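Local coordinates for protein cysteine desulfurase (Fervidobacterium islandicum, PDB 6A6E) that catalyses the pyridoxal-phosphate-dependent removal of sulfur from cysteine as a SufS-type desulfurase, probably supplying sulfur for iron-sulfur cluster assembly, at residues L90-E95 with V245-K250; M105-L110 with V138-L143; V180-Q185 with E196-T201; G382-G387 with N394-A399. One frame throughout, in Å; residues are numbered along the deposited sequence.

Contact 1: L90-E95 with V245-K250; sequences LNASSE and VLYGKK
Ala92 packs against the ring of Tyr247 and Leu90 against its CB, joining the end of helix 70-90 and the loop after it to strand 244-248 of the large seven-stranded sheet. The helix ends in a Schellman motif, with Asn91 at positive phi; the turn after Leu90 carries the chain on to Ala92, and both face the strand. The apolar part comes first. Ala92 CB meets the tyrosine ring obliquely, 3.6 Å from Tyr247 CD1 and just as near CE1, while Leu90 CD1 lies 4.4 Å from Tyr247 CB. A chi1 of 159° puts Tyr247 CG beside the carbonyl carbon, with the CD1 and CE1 side of the ring against Ala92, and Val222 of helix 222-225 packs on both residues.

Farther along, the contact turns polar and more open. Glu95 CG is lodged between the backbone N and the carbonyl carbon (chi1 88°), and the extended chain beyond it carries the carboxylate across the methylenes of Lys250. Glu95 OE1 is modelled 2.9 Å from Lys250 CE, so short that the exact distance is doubtful, with OE2 also beside that carbon. The ammonium makes its salt bridge with Glu254, and Lys250 N bonds to Glu96. Cutting Glu95 back to an alanine is likely to uncover the Lys250 methylenes and leave the lysine without this nearby negative charge. As built, Glu95 OE1 and Lys250 NZ are 4.2 Å apart, too far for a salt bridge.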
loop_
_atom_site.group_PDB
_atom_site.type_symbol
_atom_site.label_atom_id
_atom_site.label_comp_id
_atom_site.label_asym_id
_atom_site.label_seq_id
_atom_site.Cartn_x
_atom_site.Cartn_y
_atom_site.Cartn_z
ATOM N N LEU A 90 13.800 -2.392 15.675
ATOM C CA LEU A 90 13.466 -1.165 16.409
ATOM C C LEU A 90 13.473 -1.372 17.948
ATOM O O LEU A 90 13.137 -0.487 18.699
ATOM C CB LEU A 90 12.098 -0.678 16.044
ATOM C CG LEU A 90 11.899 -0.261 14.553
ATOM C CD1 LEU A 90 10.479 0.188 14.394
ATOM C CD2 LEU A 90 12.797 0.880 14.063
ATOM N N ASN A 91 13.766 -2.584 18.409
ATOM C CA ASN A 91 13.555 -2.956 19.838
ATOM C C ASN A 91 12.131 -2.793 20.328
ATOM O O ASN A 91 11.883 -2.274 21.450
ATOM C CB ASN A 91 14.540 -2.185 20.747
ATOM C CG ASN A 91 14.659 -2.816 22.129
ATOM O OD1 ASN A 91 14.508 -4.009 22.250
ATOM N ND2 ASN A 91 14.821 -1.989 23.176
ATOM N N ALA A 92 11.176 -3.215 19.501
ATOM C CA ALA A 92 9.764 -3.220 19.885
ATOM C C ALA A 92 9.329 -4.605 20.041
ATOM O O ALA A 92 10.042 -5.539 19.650
ATOM C CB ALA A 92 8.843 -2.565 18.853
ATOM N N SER A 93 8.114 -4.752 20.537
ATOM C CA SER A 93 7.568 -6.065 20.570
ATOM C C SER A 93 6.732 -6.232 19.252
ATOM O O SER A 93 6.319 -5.222 18.605
ATOM C CB SER A 93 6.845 -6.271 21.902
ATOM O OG SER A 93 5.508 -6.397 21.643
ATOM N N SER A 94 6.601 -7.467 18.771
ATOM C CA SER A 94 5.927 -7.709 17.477
ATOM C C SER A 94 4.489 -7.185 17.409
ATOM O O SER A 94 4.106 -6.716 16.348
ATOM C CB SER A 94 5.973 -9.190 17.091
ATOM O OG SER A 94 5.136 -9.994 17.914
ATOM N N GLU A 95 3.746 -7.173 18.518
ATOM C CA GLU A 95 2.370 -6.670 18.494
ATOM C C GLU A 95 2.286 -5.124 18.437
ATOM O O GLU A 95 1.228 -4.592 18.292
ATOM C CB GLU A 95 1.513 -7.268 19.663
ATOM C CG GLU A 95 1.568 -6.486 20.964
ATOM C CD GLU A 95 1.171 -7.319 22.217
ATOM O OE1 GLU A 95 -0.062 -7.420 22.529
ATOM O OE2 GLU A 95 2.094 -7.831 22.945
ATOM N N VAL A 245 5.833 1.114 7.985
ATOM C CA VAL A 245 5.737 0.647 9.342
ATOM C C VAL A 245 5.213 1.707 10.236
ATOM O O VAL A 245 5.603 2.903 10.154
ATOM C CB VAL A 245 7.124 0.200 9.887
ATOM C CG1 VAL A 245 7.042 -0.137 11.383
ATOM C CG2 VAL A 245 7.567 -1.004 9.114
ATOM N N LEU A 246 4.324 1.287 11.121
ATOM C CA LEU A 246 3.904 2.152 12.250
ATOM C C LEU A 246 4.163 1.381 13.506
ATOM O O LEU A 246 3.633 0.245 13.684
ATOM C CB LEU A 246 2.443 2.523 12.169
ATOM C CG LEU A 246 1.761 3.110 13.421
ATOM C CD1 LEU A 246 2.197 4.500 13.578
ATOM C CD2 LEU A 246 0.284 3.191 13.147
ATOM N N TYR A 247 4.940 2.001 14.383
ATOM C CA TYR A 247 5.226 1.474 15.719
ATOM C C TYR A 247 4.387 2.253 16.655
ATOM O O TYR A 247 4.314 3.446 16.511
ATOM C CB TYR A 247 6.697 1.650 16.179
ATOM C CG TYR A 247 6.878 1.583 17.716
ATOM C CD1 TYR A 247 6.845 0.364 18.432
ATOM C CD2 TYR A 247 6.989 2.745 18.459
ATOM C CE1 TYR A 247 6.947 0.360 19.816
ATOM C CE2 TYR A 247 7.113 2.743 19.854
ATOM C CZ TYR A 247 7.105 1.537 20.505
ATOM O OH TYR A 247 7.217 1.570 21.856
ATOM N N GLY A 248 3.743 1.604 17.616
ATOM C CA GLY A 248 3.186 2.310 18.750
ATOM C C GLY A 248 3.284 1.513 20.032
ATOM O O GLY A 248 3.189 0.258 20.019
ATOM N N LYS A 249 3.418 2.236 21.151
ATOM C CA LYS A 249 3.303 1.630 22.484
ATOM C C LYS A 249 2.069 0.817 22.631
ATOM O O LYS A 249 0.981 1.302 22.365
ATOM C CB LYS A 249 3.290 2.701 23.586
ATOM C CG LYS A 249 4.630 3.357 23.764
ATOM C CD LYS A 249 4.677 4.196 25.045
ATOM C CE LYS A 249 6.090 4.728 25.243
ATOM N NZ LYS A 249 6.023 5.963 26.042
ATOM N N LYS A 250 2.239 -0.428 23.048
ATOM C CA LYS A 250 1.120 -1.369 23.181
ATOM C C LYS A 250 -0.042 -0.775 23.968
ATOM O O LYS A 250 -1.213 -0.817 23.556
ATOM C CB LYS A 250 1.651 -2.590 23.880
ATOM C CG LYS A 250 0.615 -3.644 24.157
ATOM C CD LYS A 250 1.270 -4.873 24.731
ATOM C CE LYS A 250 0.222 -5.934 25.034
ATOM N NZ LYS A 250 -0.170 -5.828 26.459
#

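Contact 2: M105-L110 with V138-L143; sequences MGINFL and VPWVRL
Ile107 and Asn108 on helix 103-116 meet Pro139 and Trp140 on helix 138-147, and one methyl does much of the touching. Ile107 CG2 is 4.0 Å from Pro139 CG and 3.9 Å from Trp140 NE1, reaching the indole obliquely. CG1 lies beside the backbone N (chi1 -61°), which leaves CG2 anti to that N and facing the other helix. The Ile107 side chain crosses both partners at roughly a right angle. Next to it the amide of Asn108 also lies across the proline ring: Asn108 OD1 is 3.9 Å from Pro139 CB, and Asn108 ND2 is 4.0 Å from Pro139 CG.

The second shell fixes the polar ends. Asn108 ND2 donates to Thr104 O one turn back and to Tyr261 O of the second subunit, so the amide that covers Pro139 also ties the dimer together. A leucine in its place would probably leave that Tyr261 carbonyl without its mate and weaken the subunit join. Trp140 NE1 bonds to Asn136 just before its helix, which probably limits the turning of the indole.

This is helix-helix packing on the sheet of the fold-type I pyridoxal-phosphate domain, with the Ile107 side chain about 7 Å from the cofactor. The short helical segments run at 34° to each other, their axes 9.8 Å apart at the closest point. Pro139, Trp140 and Leu143 reach on to Val111 farther along helix 103-116. Beneath both helices is the seven-stranded sheet: Ile107 and Trp140 rest on Ile208 of strand 206-210, and Trp140 extends over Val126 and Ile128 of strand 125-129.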
loop_
_atom_site.group_PDB
_atom_site.type_symbol
_atom_site.label_atom_id
_atom_site.label_comp_id
_atom_site.label_asym_id
_atom_site.label_seq_id
_atom_site.Cartn_x
_atom_site.Cartn_y
_atom_site.Cartn_z
ATOM N N MET A 105 0.842 7.353 4.968
ATOM C CA MET A 105 -0.351 6.683 5.525
ATOM C C MET A 105 -0.304 6.629 7.053
ATOM O O MET A 105 -1.290 6.890 7.730
ATOM C CB MET A 105 -0.537 5.252 4.963
ATOM C CG MET A 105 -1.495 4.388 5.824
ATOM S SD MET A 105 -2.004 2.824 5.074
ATOM C CE MET A 105 -2.673 1.905 6.497
ATOM N N GLY A 106 0.828 6.227 7.607
ATOM C CA GLY A 106 1.035 6.251 9.061
ATOM C C GLY A 106 0.660 7.526 9.777
ATOM O O GLY A 106 -0.045 7.481 10.769
ATOM N N ILE A 107 1.081 8.669 9.264
ATOM C CA ILE A 107 0.729 9.940 9.858
ATOM C C ILE A 107 -0.769 10.166 9.745
ATOM O O ILE A 107 -1.433 10.642 10.689
ATOM C CB ILE A 107 1.511 11.161 9.283
ATOM C CG1 ILE A 107 3.030 11.054 9.499
ATOM C CG2 ILE A 107 1.049 12.479 9.913
ATOM C CD1 ILE A 107 3.427 11.203 10.941
ATOM N N ASN A 108 -1.321 9.896 8.573
ATOM C CA ASN A 108 -2.770 10.076 8.418
ATOM C C ASN A 108 -3.549 9.180 9.398
ATOM O O ASN A 108 -4.570 9.609 9.950
ATOM C CB ASN A 108 -3.216 9.809 6.974
ATOM C CG ASN A 108 -2.953 10.984 6.058
ATOM O OD1 ASN A 108 -3.822 11.869 5.907
ATOM N ND2 ASN A 108 -1.747 11.040 5.457
ATOM N N PHE A 109 -3.074 7.945 9.581
ATOM C CA PHE A 109 -3.655 6.978 10.490
ATOM C C PHE A 109 -3.707 7.623 11.904
ATOM O O PHE A 109 -4.754 7.609 12.591
ATOM C CB PHE A 109 -2.808 5.723 10.416
ATOM C CG PHE A 109 -3.099 4.641 11.422
ATOM C CD1 PHE A 109 -3.207 4.888 12.793
ATOM C CD2 PHE A 109 -3.081 3.321 10.998
ATOM C CE1 PHE A 109 -3.410 3.858 13.707
ATOM C CE2 PHE A 109 -3.273 2.277 11.907
ATOM C CZ PHE A 109 -3.465 2.563 13.264
ATOM N N LEU A 110 -2.605 8.222 12.321
ATOM C CA LEU A 110 -2.533 8.791 13.679
ATOM C C LEU A 110 -3.492 9.973 13.877
ATOM O O LEU A 110 -4.192 10.007 14.877
ATOM C CB LEU A 110 -1.089 9.151 14.037
ATOM C CG LEU A 110 -0.225 7.926 14.183
ATOM C CD1 LEU A 110 1.224 8.272 14.405
ATOM C CD2 LEU A 110 -0.717 7.091 15.377
ATOM N N VAL A 138 0.638 18.646 6.322
ATOM C CA VAL A 138 -0.661 18.804 5.697
ATOM C C VAL A 138 -1.767 18.034 6.384
ATOM O O VAL A 138 -2.850 18.588 6.509
ATOM C CB VAL A 138 -0.645 18.438 4.208
ATOM C CG1 VAL A 138 -1.998 18.732 3.565
ATOM C CG2 VAL A 138 0.465 19.223 3.545
ATOM N N PRO A 139 -1.531 16.800 6.872
ATOM C CA PRO A 139 -2.691 16.207 7.528
ATOM C C PRO A 139 -3.182 17.016 8.752
ATOM O O PRO A 139 -4.376 17.186 8.943
ATOM C CB PRO A 139 -2.200 14.816 7.970
ATOM C CG PRO A 139 -0.985 14.516 7.179
ATOM C CD PRO A 139 -0.392 15.862 6.800
ATOM N N TRP A 140 -2.250 17.478 9.572
ATOM C CA TRP A 140 -2.568 18.269 10.753
ATOM C C TRP A 140 -3.281 19.578 10.368
ATOM O O TRP A 140 -4.332 19.857 10.868
ATOM C CB TRP A 140 -1.288 18.569 11.556
ATOM C CG TRP A 140 -0.510 17.342 11.973
ATOM C CD1 TRP A 140 0.715 16.962 11.502
ATOM C CD2 TRP A 140 -0.863 16.377 12.961
ATOM N NE1 TRP A 140 1.100 15.779 12.073
ATOM C CE2 TRP A 140 0.174 15.438 13.017
ATOM C CE3 TRP A 140 -1.953 16.213 13.807
ATOM C CZ2 TRP A 140 0.126 14.333 13.866
ATOM C CZ3 TRP A 140 -1.963 15.165 14.669
ATOM C CH2 TRP A 140 -0.936 14.243 14.688
ATOM N N VAL A 141 -2.740 20.316 9.410
ATOM C CA VAL A 141 -3.292 21.619 9.053
ATOM C C VAL A 141 -4.655 21.442 8.405
ATOM O O VAL A 141 -5.630 22.085 8.810
ATOM C CB VAL A 141 -2.364 22.350 8.109
ATOM C CG1 VAL A 141 -3.028 23.561 7.500
ATOM C CG2 VAL A 141 -1.044 22.668 8.819
ATOM N N ARG A 142 -4.794 20.513 7.461
ATOM C CA ARG A 142 -6.102 20.293 6.863
ATOM C C ARG A 142 -7.129 19.668 7.819
ATOM O O ARG A 142 -8.289 20.113 7.890
ATOM C CB ARG A 142 -6.037 19.422 5.610
ATOM C CG ARG A 142 -7.412 19.276 4.903
ATOM C CD ARG A 142 -7.955 20.643 4.467
ATOM N NE ARG A 142 -9.122 20.538 3.629
ATOM C CZ ARG A 142 -9.640 21.557 2.928
ATOM N NH1 ARG A 142 -9.159 22.795 3.022
ATOM N NH2 ARG A 142 -10.641 21.330 2.105
ATOM N N LEU A 143 -6.752 18.621 8.540
ATOM C CA LEU A 143 -7.719 18.034 9.417
ATOM C C LEU A 143 -8.119 18.905 10.640
ATOM O O LEU A 143 -9.233 18.692 11.190
ATOM C CB LEU A 143 -7.405 16.609 9.818
ATOM C CG LEU A 143 -7.465 15.549 8.698
ATOM C CD1 LEU A 143 -6.799 14.294 9.207
ATOM C CD2 LEU A 143 -8.865 15.265 8.241
#

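Contact 3: V180-Q185 with E196-T201; sequences VSITGQ and ELIRET
In the beta-alpha-beta unit formed by strand 179-183, helix 195-201 and strand 206-210, Ile198 of the helix packs down on Val180 and Ile182 of the first strand. The two strand residues, two apart, both point toward the helix, and Ile198 uses a separate branch for each. Its CG2, the branch on the far side from N, slants against Val180, with Ile198 CG2 3.9 Å from Val180 CG1. Its longer arm goes the other way and meets Ile182 tip to tip. There the packing is tight: Ile198 CD1 and Ile182 CD1 are only 3.4 Å apart, closer than methyls usually come. Leu207 of strand 206-210 and Ile167 of helix 164-173 also touch Ile198, adding to the apolar packing.

Hydroxyls shape both segments. Thr201 OG1 donates to Leu197 O at 2.6 Å, from above the carbonyl plane, and that oxygen also accepts Thr201 N, so two bonds grip it. On the strand side, Thr183 OG1 donates to Gln185 O at 2.8 Å, almost perpendicular to the carbonyl plane, bracing the turn where the strand ends. Thr183 and Gln185 both touch the pyridoxal phosphate. Hydrophobic packing of a helix on one side of the sheet, with cofactor residues at the strand's carboxyl end, is typical of the large domain of fold-type I pyridoxal-phosphate enzymes, to which class-V aminotransferases belong.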
loop_
_atom_site.group_PDB
_atom_site.type_symbol
_atom_site.label_atom_id
_atom_site.label_comp_id
_atom_site.label_asym_id
_atom_site.label_seq_id
_atom_site.Cartn_x
_atom_site.Cartn_y
_atom_site.Cartn_z
ATOM N N VAL A 180 2.652 16.095 20.087
ATOM C CA VAL A 180 3.843 16.665 19.479
ATOM C C VAL A 180 4.230 15.682 18.328
ATOM O O VAL A 180 4.407 14.480 18.576
ATOM C CB VAL A 180 5.014 16.762 20.483
ATOM C CG1 VAL A 180 6.324 17.205 19.841
ATOM C CG2 VAL A 180 4.704 17.783 21.571
ATOM N N SER A 181 4.333 16.171 17.101
ATOM C CA SER A 181 4.770 15.342 15.981
ATOM C C SER A 181 5.934 15.999 15.340
ATOM O O SER A 181 5.817 17.087 14.835
ATOM C CB SER A 181 3.650 15.151 14.962
ATOM O OG SER A 181 3.934 14.101 14.037
ATOM N N ILE A 182 7.062 15.335 15.316
ATOM C CA ILE A 182 8.215 15.964 14.795
ATOM C C ILE A 182 9.053 15.000 13.985
ATOM O O ILE A 182 9.041 13.804 14.279
ATOM C CB ILE A 182 9.074 16.555 15.989
ATOM C CG1 ILE A 182 10.194 17.439 15.418
ATOM C CG2 ILE A 182 9.638 15.452 16.864
ATOM C CD1 ILE A 182 10.829 18.364 16.428
ATOM N N THR A 183 9.821 15.535 13.030
ATOM C CA THR A 183 10.710 14.737 12.238
ATOM C C THR A 183 11.895 14.259 13.072
ATOM O O THR A 183 12.364 14.923 13.979
ATOM C CB THR A 183 11.226 15.500 10.993
ATOM O OG1 THR A 183 12.016 14.615 10.227
ATOM C CG2 THR A 183 12.080 16.757 11.353
ATOM N N GLY A 184 12.316 13.041 12.821
ATOM C CA GLY A 184 13.501 12.511 13.427
ATOM C C GLY A 184 14.731 13.075 12.722
ATOM O O GLY A 184 15.839 13.105 13.305
ATOM N N GLN A 185 14.565 13.487 11.463
ATOM C CA GLN A 185 15.632 14.141 10.691
ATOM C C GLN A 185 15.039 14.778 9.449
ATOM O O GLN A 185 14.280 14.105 8.717
ATOM C CB GLN A 185 16.672 13.110 10.235
ATOM C CG GLN A 185 17.764 13.673 9.319
ATOM C CD GLN A 185 18.698 12.613 8.788
ATOM O OE1 GLN A 185 18.417 11.437 8.895
ATOM N NE2 GLN A 185 19.824 13.014 8.255
ATOM N N GLU A 196 15.087 12.803 22.463
ATOM C CA GLU A 196 14.982 12.670 23.952
ATOM C C GLU A 196 14.759 13.997 24.675
ATOM O O GLU A 196 13.936 14.096 25.586
ATOM C CB GLU A 196 16.185 11.924 24.495
ATOM C CG GLU A 196 16.120 10.476 24.043
ATOM C CD GLU A 196 17.139 9.543 24.676
ATOM O OE1 GLU A 196 17.394 9.662 25.875
ATOM O OE2 GLU A 196 17.644 8.644 23.976
ATOM N N LEU A 197 15.415 15.047 24.201
ATOM C CA LEU A 197 15.180 16.382 24.775
ATOM C C LEU A 197 13.717 16.761 24.528
ATOM O O LEU A 197 13.031 17.271 25.418
ATOM C CB LEU A 197 16.129 17.379 24.160
ATOM C CG LEU A 197 15.827 18.842 24.499
ATOM C CD1 LEU A 197 16.020 19.146 25.989
ATOM C CD2 LEU A 197 16.682 19.727 23.602
ATOM N N ILE A 198 13.201 16.457 23.328
ATOM C CA ILE A 198 11.785 16.729 23.074
ATOM C C ILE A 198 10.889 15.893 23.952
ATOM O O ILE A 198 9.898 16.390 24.508
ATOM C CB ILE A 198 11.437 16.604 21.548
ATOM C CG1 ILE A 198 12.211 17.667 20.800
ATOM C CG2 ILE A 198 9.923 16.753 21.295
ATOM C CD1 ILE A 198 12.314 17.389 19.340
ATOM N N ARG A 199 11.227 14.627 24.134
ATOM C CA ARG A 199 10.375 13.754 24.930
ATOM C C ARG A 199 10.258 14.281 26.389
ATOM O O ARG A 199 9.152 14.291 26.959
ATOM C CB ARG A 199 10.997 12.373 24.925
ATOM C CG ARG A 199 10.503 11.381 25.976
ATOM C CD ARG A 199 9.094 10.885 25.768
ATOM N NE ARG A 199 8.018 11.875 25.860
ATOM C CZ ARG A 199 6.744 11.620 25.532
ATOM N NH1 ARG A 199 6.379 10.423 25.067
ATOM N NH2 ARG A 199 5.820 12.569 25.607
ATOM N N GLU A 200 11.379 14.719 26.971
ATOM C CA GLU A 200 11.344 15.298 28.380
ATOM C C GLU A 200 10.751 16.658 28.475
ATOM O O GLU A 200 10.058 16.959 29.467
ATOM C CB GLU A 200 12.714 15.288 29.062
ATOM C CG GLU A 200 13.462 13.967 28.985
ATOM C CD GLU A 200 12.660 12.771 29.493
ATOM O OE1 GLU A 200 11.684 12.988 30.254
ATOM O OE2 GLU A 200 13.010 11.616 29.117
ATOM N N THR A 201 10.961 17.500 27.455
ATOM C CA THR A 201 10.355 18.826 27.481
ATOM C C THR A 201 8.825 18.754 27.401
ATOM O O THR A 201 8.123 19.539 28.005
ATOM C CB THR A 201 10.904 19.648 26.303
ATOM O OG1 THR A 201 12.328 19.638 26.371
ATOM C CG2 THR A 201 10.358 21.041 26.279
#

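Contact 4: G382-G387 with N394-A399; sequences GVLAKG and NSTVRA
Leu384 and Thr396 face each other through methyl groups, with Leu384 CD1 4.4 Å from Thr396 CG2, a loose contact between helix 378-387 and the start of strand 396-400. In Leu384, CG lies beside the backbone N (chi1 -57°) and CD1 then runs straight on (chi2 177°), sending that methyl out from the helix toward the strand. Thr396, at a chi1 of 86°, turns CG2 to the leucine and OG1 to His375, its hydrogen-bond partner and the neighbour of Cys376, which is modified to S-mercaptocysteine.

Nearer the surface the second pair is Ala385 and Asn394. Asn394 has positive phi, a left-handed backbone conformation in the loop before the strand. Its CG sits beside the backbone N, and this folds the amide back over the helix: Asn394 OD1 comes to 4.2 Å from Ala385 CB, a carbon-oxygen contact without a hydrogen bond. Phe392 also touches Ala385.

The strand is interior to the six-stranded mixed sheet, between strands 368-373 and 345-350, with Thr396 against Ser347 and Asn349 of the latter. Helix 378-387 lies off the beginning of strand 396-400, and helix 355-366 covers Val397.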
loop_
_atom_site.group_PDB
_atom_site.type_symbol
_atom_site.label_atom_id
_atom_site.label_comp_id
_atom_site.label_asym_id
_atom_site.label_seq_id
_atom_site.Cartn_x
_atom_site.Cartn_y
_atom_site.Cartn_z
ATOM N N GLY A 382 10.165 29.329 2.716
ATOM C CA GLY A 382 9.980 30.706 3.141
ATOM C C GLY A 382 10.876 31.108 4.299
ATOM O O GLY A 382 11.367 32.213 4.323
ATOM N N VAL A 383 11.075 30.202 5.266
ATOM C CA VAL A 383 12.069 30.378 6.308
ATOM C C VAL A 383 13.473 30.513 5.739
ATOM O O VAL A 383 14.225 31.369 6.165
ATOM C CB VAL A 383 12.000 29.208 7.345
ATOM C CG1 VAL A 383 13.094 29.301 8.408
ATOM C CG2 VAL A 383 10.604 29.154 7.974
ATOM N N LEU A 384 13.878 29.671 4.798
ATOM C CA LEU A 384 15.254 29.766 4.268
ATOM C C LEU A 384 15.520 31.070 3.452
ATOM O O LEU A 384 16.655 31.566 3.384
ATOM C CB LEU A 384 15.602 28.558 3.400
ATOM C CG LEU A 384 15.479 27.177 4.047
ATOM C CD1 LEU A 384 15.796 26.101 3.022
ATOM C CD2 LEU A 384 16.432 27.059 5.204
ATOM N N ALA A 385 14.470 31.578 2.837
ATOM C CA ALA A 385 14.546 32.769 2.039
ATOM C C ALA A 385 15.025 33.939 2.902
ATOM O O ALA A 385 15.907 34.662 2.495
ATOM C CB ALA A 385 13.192 33.059 1.430
ATOM N N LYS A 386 14.506 34.065 4.125
ATOM C CA LYS A 386 14.935 35.143 5.021
ATOM C C LYS A 386 16.412 35.134 5.319
ATOM O O LYS A 386 17.007 36.187 5.403
ATOM C CB LYS A 386 14.150 35.150 6.318
ATOM C CG LYS A 386 12.667 35.426 6.168
ATOM C CD LYS A 386 12.052 35.516 7.566
ATOM C CE LYS A 386 10.670 34.896 7.634
ATOM N NZ LYS A 386 9.698 35.640 6.795
ATOM N N GLY A 387 17.040 33.979 5.454
ATOM C CA GLY A 387 18.486 33.954 5.660
ATOM C C GLY A 387 19.365 33.874 4.437
ATOM O O GLY A 387 20.582 33.845 4.559
ATOM N N ASN A 394 13.576 30.201 -4.074
ATOM C CA ASN A 394 12.407 29.537 -3.431
ATOM C C ASN A 394 12.355 28.029 -3.591
ATOM O O ASN A 394 11.287 27.417 -3.541
ATOM C CB ASN A 394 11.107 30.188 -3.879
ATOM C CG ASN A 394 10.991 31.617 -3.375
ATOM O OD1 ASN A 394 11.411 31.951 -2.248
ATOM N ND2 ASN A 394 10.453 32.475 -4.220
ATOM N N SER A 395 13.553 27.471 -3.721
ATOM C CA SER A 395 13.802 26.083 -3.940
ATOM C C SER A 395 15.276 25.877 -3.772
ATOM O O SER A 395 16.035 26.865 -3.649
ATOM C CB SER A 395 13.383 25.630 -5.349
ATOM O OG SER A 395 13.834 26.541 -6.320
ATOM N N THR A 396 15.699 24.602 -3.741
ATOM C CA THR A 396 17.118 24.266 -3.601
ATOM C C THR A 396 17.443 23.034 -4.388
ATOM O O THR A 396 16.556 22.348 -4.863
ATOM C CB THR A 396 17.575 24.003 -2.118
ATOM O OG1 THR A 396 17.330 22.635 -1.783
ATOM C CG2 THR A 396 16.873 24.932 -1.121
ATOM N N VAL A 397 18.732 22.769 -4.491
ATOM C CA VAL A 397 19.248 21.567 -5.029
ATOM C C VAL A 397 19.548 20.699 -3.782
ATOM O O VAL A 397 19.895 21.230 -2.715
ATOM C CB VAL A 397 20.552 21.815 -5.827
ATOM C CG1 VAL A 397 21.096 20.530 -6.415
ATOM C CG2 VAL A 397 20.324 22.802 -6.966
ATOM N N ARG A 398 19.487 19.387 -3.944
ATOM C CA ARG A 398 19.779 18.465 -2.820
ATOM C C ARG A 398 20.498 17.214 -3.299
ATOM O O ARG A 398 20.099 16.571 -4.263
ATOM C CB ARG A 398 18.526 18.155 -2.009
ATOM C CG ARG A 398 18.831 17.350 -0.733
ATOM C CD ARG A 398 17.565 16.685 -0.148
ATOM N NE ARG A 398 16.986 15.741 -1.100
ATOM C CZ ARG A 398 15.764 15.254 -1.020
ATOM N NH1 ARG A 398 14.996 15.620 -0.010
ATOM N NH2 ARG A 398 15.324 14.381 -1.946
ATOM N N ALA A 399 21.648 16.969 -2.650
ATOM C CA ALA A 399 22.449 15.769 -2.804
ATOM C C ALA A 399 22.405 14.974 -1.482
ATOM O O ALA A 399 22.630 15.508 -0.417
ATOM C CB ALA A 399 23.889 16.077 -3.195
#

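How the contacts relate
Contacts 2 and 3 are wholly buried, while contacts 1 and 4 run out to the surface. The first three share the large seven-stranded sheet: contact 1 packs a loop on strand 244-248, contact 3 a helix on strand 179-183, and contact 2 pairs two helices that lie on it. Contact 2 joins the other two, Leu246 touching Phe109 and Leu110 and Trp140 touching Ser181, while contacts 1 and 3 do not meet. Contact 4 belongs to the other sheet, about 35 Å from contact 1 between centres. Chemistry follows place: branched aliphatics in contact 3, an indole and a dimer-bonded amide in contact 2, charged groups at the open end of contact 1, sparse touches in contact 4.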